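Side-chain contacts in superoxide dismutase [Ni] (Streptomyces coelicolor, PDB 1T6U), which catalyses the dismutation of superoxide to hydrogen peroxide and oxygen with a nickel cofactor, working as a hollow homohexamer: residues I16-V21 / K99-I104; A23-M28 / S86-S91. The protein carries 1 engineered substitution. All blocks are in the same frame, centred on the assembly; numbering follows the deposited sequence.

Contact 1 of 2, residues I16-V21 / K99-I104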
# COMPACT_ATOMS: atom_id res chain seq x y z
N ILE A 16 -6.54 -4.88 -18.27
CA ILE A 16 -6.85 -3.45 -18.23
C ILE A 16 -5.67 -2.67 -17.73
O ILE A 16 -5.44 -1.56 -18.22
CB ILE A 16 -8.11 -3.27 -17.34
CG1 ILE A 16 -9.35 -3.98 -17.89
CG2 ILE A 16 -8.35 -1.79 -17.06
CD1 ILE A 16 -10.47 -4.33 -16.92
N GLU A 17 -4.86 -3.21 -16.82
CA GLU A 17 -3.66 -2.46 -16.37
C GLU A 17 -2.67 -2.39 -17.51
O GLU A 17 -2.07 -1.32 -17.69
CB GLU A 17 -3.06 -3.06 -15.10
CG GLU A 17 -3.97 -3.01 -13.89
CD GLU A 17 -4.34 -1.59 -13.49
OE1 GLU A 17 -5.20 -1.45 -12.62
OE2 GLU A 17 -3.76 -0.63 -14.06
N ALA A 18 -2.48 -3.47 -18.29
CA ALA A 18 -1.58 -3.41 -19.43
C ALA A 18 -2.09 -2.46 -20.49
O ALA A 18 -1.30 -1.78 -21.17
CB ALA A 18 -1.33 -4.84 -19.89
N GLU A 19 -3.40 -2.35 -20.69
CA GLU A 19 -3.97 -1.37 -21.59
C GLU A 19 -3.61 0.06 -21.14
O GLU A 19 -3.28 0.93 -21.92
CB GLU A 19 -5.50 -1.59 -21.65
CG GLU A 19 -5.94 -2.80 -22.45
CD GLU A 19 -7.43 -3.06 -22.39
OE1 GLU A 19 -7.88 -4.07 -23.00
OE2 GLU A 19 -8.17 -2.29 -21.74
N SER A 20 -3.71 0.30 -19.82
CA SER A 20 -3.35 1.63 -19.34
C SER A 20 -1.85 1.87 -19.54
O SER A 20 -1.47 2.97 -19.94
CB SER A 20 -3.92 1.86 -17.92
OG SER A 20 -3.01 1.31 -17.06
N VAL A 21 -0.97 0.87 -19.35
CA VAL A 21 0.43 1.06 -19.65
C VAL A 21 0.63 1.51 -21.11
O VAL A 21 1.35 2.48 -21.39
CB VAL A 21 1.20 -0.22 -19.33
CG1 VAL A 21 2.63 -0.21 -19.84
CG2 VAL A 21 1.29 -0.46 -17.83
N LYS A 99 3.22 -5.73 -26.74
CA LYS A 99 3.82 -7.06 -26.56
C LYS A 99 3.36 -7.68 -25.24
O LYS A 99 2.97 -8.87 -25.22
CB LYS A 99 5.36 -7.05 -26.60
CG LYS A 99 5.88 -8.49 -26.69
CD LYS A 99 7.38 -8.51 -26.82
CE LYS A 99 7.95 -9.90 -27.07
NZ LYS A 99 9.43 -10.02 -26.85
N ALA A 100 3.34 -6.93 -24.14
CA ALA A 100 2.71 -7.47 -22.93
C ALA A 100 1.25 -7.83 -23.12
O ALA A 100 0.81 -8.87 -22.60
CB ALA A 100 2.94 -6.43 -21.82
N LEU A 101 0.47 -7.03 -23.81
CA LEU A 101 -0.93 -7.38 -24.10
C LEU A 101 -1.07 -8.65 -24.91
O LEU A 101 -1.98 -9.46 -24.68
CB LEU A 101 -1.62 -6.22 -24.85
CG LEU A 101 -2.00 -5.04 -23.91
CD1 LEU A 101 -2.25 -3.79 -24.75
CD2 LEU A 101 -3.19 -5.38 -23.02
N ASP A 102 -0.14 -8.83 -25.86
CA ASP A 102 -0.27 -10.05 -26.67
C ASP A 102 0.05 -11.28 -25.85
O ASP A 102 -0.61 -12.30 -26.06
CB ASP A 102 0.68 -9.94 -27.84
CG ASP A 102 0.39 -8.88 -28.86
OD1 ASP A 102 1.31 -8.54 -29.64
OD2 ASP A 102 -0.74 -8.39 -28.92
N TYR A 103 1.02 -11.17 -24.94
CA TYR A 103 1.26 -12.28 -24.02
C TYR A 103 0.07 -12.49 -23.09
O TYR A 103 -0.37 -13.64 -22.88
CB TYR A 103 2.49 -12.06 -23.18
CG TYR A 103 3.80 -12.37 -23.84
CD1 TYR A 103 4.80 -11.41 -23.94
CD2 TYR A 103 4.05 -13.65 -24.33
CE1 TYR A 103 6.01 -11.68 -24.52
CE2 TYR A 103 5.27 -13.90 -24.92
CZ TYR A 103 6.25 -12.93 -25.03
OH TYR A 103 7.46 -13.28 -25.64
N ILE A 104 -0.49 -11.45 -22.52
CA ILE A 104 -1.69 -11.63 -21.69
C ILE A 104 -2.80 -12.30 -22.48
O ILE A 104 -3.57 -13.12 -21.94
CB ILE A 104 -2.14 -10.28 -21.09
CG1 ILE A 104 -1.12 -9.77 -20.07
CG2 ILE A 104 -3.54 -10.39 -20.50
CD1 ILE A 104 -1.21 -8.30 -19.72
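Ala18 meets Leu101 and Ile104 in a small apolar contact between two antiparallel helices of the four-helix bundle, helix 12-30 and helix 94-115. The short segments run at 164° to each other, their axes about 9.4 Å apart at closest approach. Ala18 suits this place because its single methyl points at the facing helix and lets the backbones come close, with the CA atoms of Ala18 and Leu101 only 6.2 Å apart. Two branched residues one turn apart on helix 94-115 share that methyl. Leucine and isoleucine fit these positions because each has an apolar branch long enough to bring a terminal methyl to the short alanine. Leu101 reaches it with CD2, which lies 3.7 Å from Ala18 CB. The same CD2 also touches the aliphatic part of Glu19, 3.8 Å from its CG, the glutamate chain running roughly perpendicular to the leucine. Glu19 therefore adds its aliphatic CG to the contact, while its carboxylate pairs with Arg15 in a salt bridge.

Glu17, on another side of helix 12-30, is engaged elsewhere: it is in a salt bridge with Arg47 and hydrogen-bonds His1 of the second subunit, a nickel ligand there, which places Glu17 in the second shell of the neighbouring subunit's nickel site.

Ile104 completes the apolar patch. Its CG1 stands anti to the carbonyl carbon (chi1 -68°), and the extended branch brings CD1 to 3.5 Å from Ala18 CB, so the two methyls are pressed close together.

Contact 2 of 2, residues A23-M28 / S86-S91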
# COMPACT_ATOMS: atom_id res chain seq x y z
N ALA A 23 -1.47 2.85 -23.16
CA ALA A 23 -2.07 4.17 -23.34
C ALA A 23 -1.14 5.27 -22.81
O ALA A 23 -0.99 6.31 -23.46
CB ALA A 23 -3.42 4.27 -22.67
N VAL A 24 -0.54 5.06 -21.67
CA VAL A 24 0.43 6.00 -21.13
C VAL A 24 1.61 6.17 -22.07
O VAL A 24 2.03 7.30 -22.34
CB VAL A 24 0.87 5.58 -19.71
CG1 VAL A 24 2.01 6.46 -19.21
CG2 VAL A 24 -0.30 5.70 -18.74
N GLN A 25 2.14 5.08 -22.59
CA GLN A 25 3.23 5.16 -23.56
C GLN A 25 2.81 5.99 -24.78
O GLN A 25 3.58 6.85 -25.20
CB GLN A 25 3.71 3.76 -23.96
CG GLN A 25 4.30 2.98 -22.81
CD GLN A 25 4.57 1.52 -23.11
OE1 GLN A 25 3.76 0.85 -23.76
NE2 GLN A 25 5.70 1.02 -22.59
N GLU A 26 1.61 5.76 -25.33
CA GLU A 26 1.16 6.57 -26.47
C GLU A 26 1.13 8.06 -26.13
O GLU A 26 1.55 8.97 -26.87
CB GLU A 26 -0.19 6.06 -26.95
CG GLU A 26 -0.20 4.66 -27.50
CD GLU A 26 -1.53 3.97 -27.61
OE1 GLU A 26 -1.67 2.99 -28.38
OE2 GLU A 26 -2.51 4.34 -26.94
N LYS A 27 0.59 8.36 -24.95
CA LYS A 27 0.50 9.76 -24.55
C LYS A 27 1.84 10.42 -24.34
O LYS A 27 2.01 11.61 -24.56
CB LYS A 27 -0.34 9.86 -23.26
CG LYS A 27 -1.80 9.53 -23.54
CD LYS A 27 -2.70 9.58 -22.37
CE LYS A 27 -4.17 9.49 -22.72
NZ LYS A 27 -4.67 10.35 -23.81
N MET A 28 2.82 9.66 -23.90
CA MET A 28 4.16 10.20 -23.73
C MET A 28 4.69 10.69 -25.05
O MET A 28 5.48 11.59 -25.10
CB MET A 28 5.12 9.17 -23.11
CG MET A 28 4.72 8.81 -21.67
SD MET A 28 5.82 7.67 -20.83
CE MET A 28 7.12 8.80 -20.31
N SER A 86 8.04 -6.04 -17.37
CA SER A 86 9.23 -5.37 -16.93
C SER A 86 9.80 -4.51 -18.06
O SER A 86 10.28 -3.40 -17.85
CB SER A 86 10.29 -6.33 -16.45
OG SER A 86 9.96 -6.97 -15.23
N ALA A 87 9.81 -5.05 -19.27
CA ALA A 87 10.33 -4.29 -20.41
C ALA A 87 9.46 -3.08 -20.71
O ALA A 87 9.98 -2.01 -21.08
CB ALA A 87 10.42 -5.17 -21.64
N ALA A 88 8.15 -3.20 -20.54
CA ALA A 88 7.25 -2.04 -20.72
C ALA A 88 7.49 -0.99 -19.66
O ALA A 88 7.48 0.22 -19.92
CB ALA A 88 5.79 -2.48 -20.72
N LYS A 89 7.71 -1.38 -18.41
CA LYS A 89 8.16 -0.41 -17.39
C LYS A 89 9.35 0.39 -17.88
O LYS A 89 9.37 1.61 -17.70
CB LYS A 89 8.59 -1.04 -16.04
CG LYS A 89 7.44 -1.57 -15.20
CD LYS A 89 8.05 -2.14 -13.91
CE LYS A 89 7.00 -2.70 -12.94
NZ LYS A 89 7.61 -3.17 -11.67
N GLY A 90 10.33 -0.27 -18.47
CA GLY A 90 11.54 0.37 -18.89
C GLY A 90 11.45 1.23 -20.14
O GLY A 90 12.45 1.86 -20.47
N SER A 91 10.34 1.23 -20.85
CA SER A 91 10.15 1.80 -22.15
C SER A 91 8.99 2.78 -22.25
O SER A 91 7.98 2.65 -21.61
CB SER A 91 9.94 0.69 -23.19
OG SER A 91 9.89 1.21 -24.52
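Gln25 reaches from helix 12-30 to the carbonyl of Ser91, in the turn that follows helix 74-89, in a buried polar contact of the helical bundle. Its CG lies beside the backbone N, anti to the carbonyl carbon (chi1 -64°), and the chain runs on extended, carrying the amide toward the turn at Ser91. NE2 donates to Ser91 O at 3.0 Å, with a fairly straight N-H...O angle of 160°. The acceptor lies close to the plane of the glutamine amide, whereas the donor stands well above the carbonyl plane of Ser91. The small Ala88 leaves room for the amide, its CB 4.0 Å from NE2.

A second hydrogen bond joins NE2 to Thr96 OG1, and Lys44 NZ also binds Ser91 O. Ser91 holds its OG anti to its own N, where it bonds Asp93 N. With the amide gone, as in an alanine here, Thr96 OG1 and Ser91 O would probably lose their shared partner, Ser91 O keeping Lys44, and a gap would open beside Ala88.

A long neutral amide can thus supply two N-H groups to partners on different parts of the chain, giving both oxygens a donor without adding a charge.

Helix 12-30 supplies the first half of both contacts, residues 16-21 and then 23-28 one after the other. The chain next passes through helices 34-62 and 65-70 and returns along helix 74-89. Contact 2 closes the inner loop when residues 86-91 come back to 23-28, and after a short connection contact 1 closes the longer, outer loop when residues 99-104 on helix 94-115 meet 16-21. The span of contact 2 thus lies wholly within that of contact 1, and the two do not cross. Together they tie the N-terminal helix to the last two helices of the bundle. Their centres are about 10 Å apart, and they meet directly where Val21 CG1 packs 4.0 Å from Ala88 CB. The second subunit touches both.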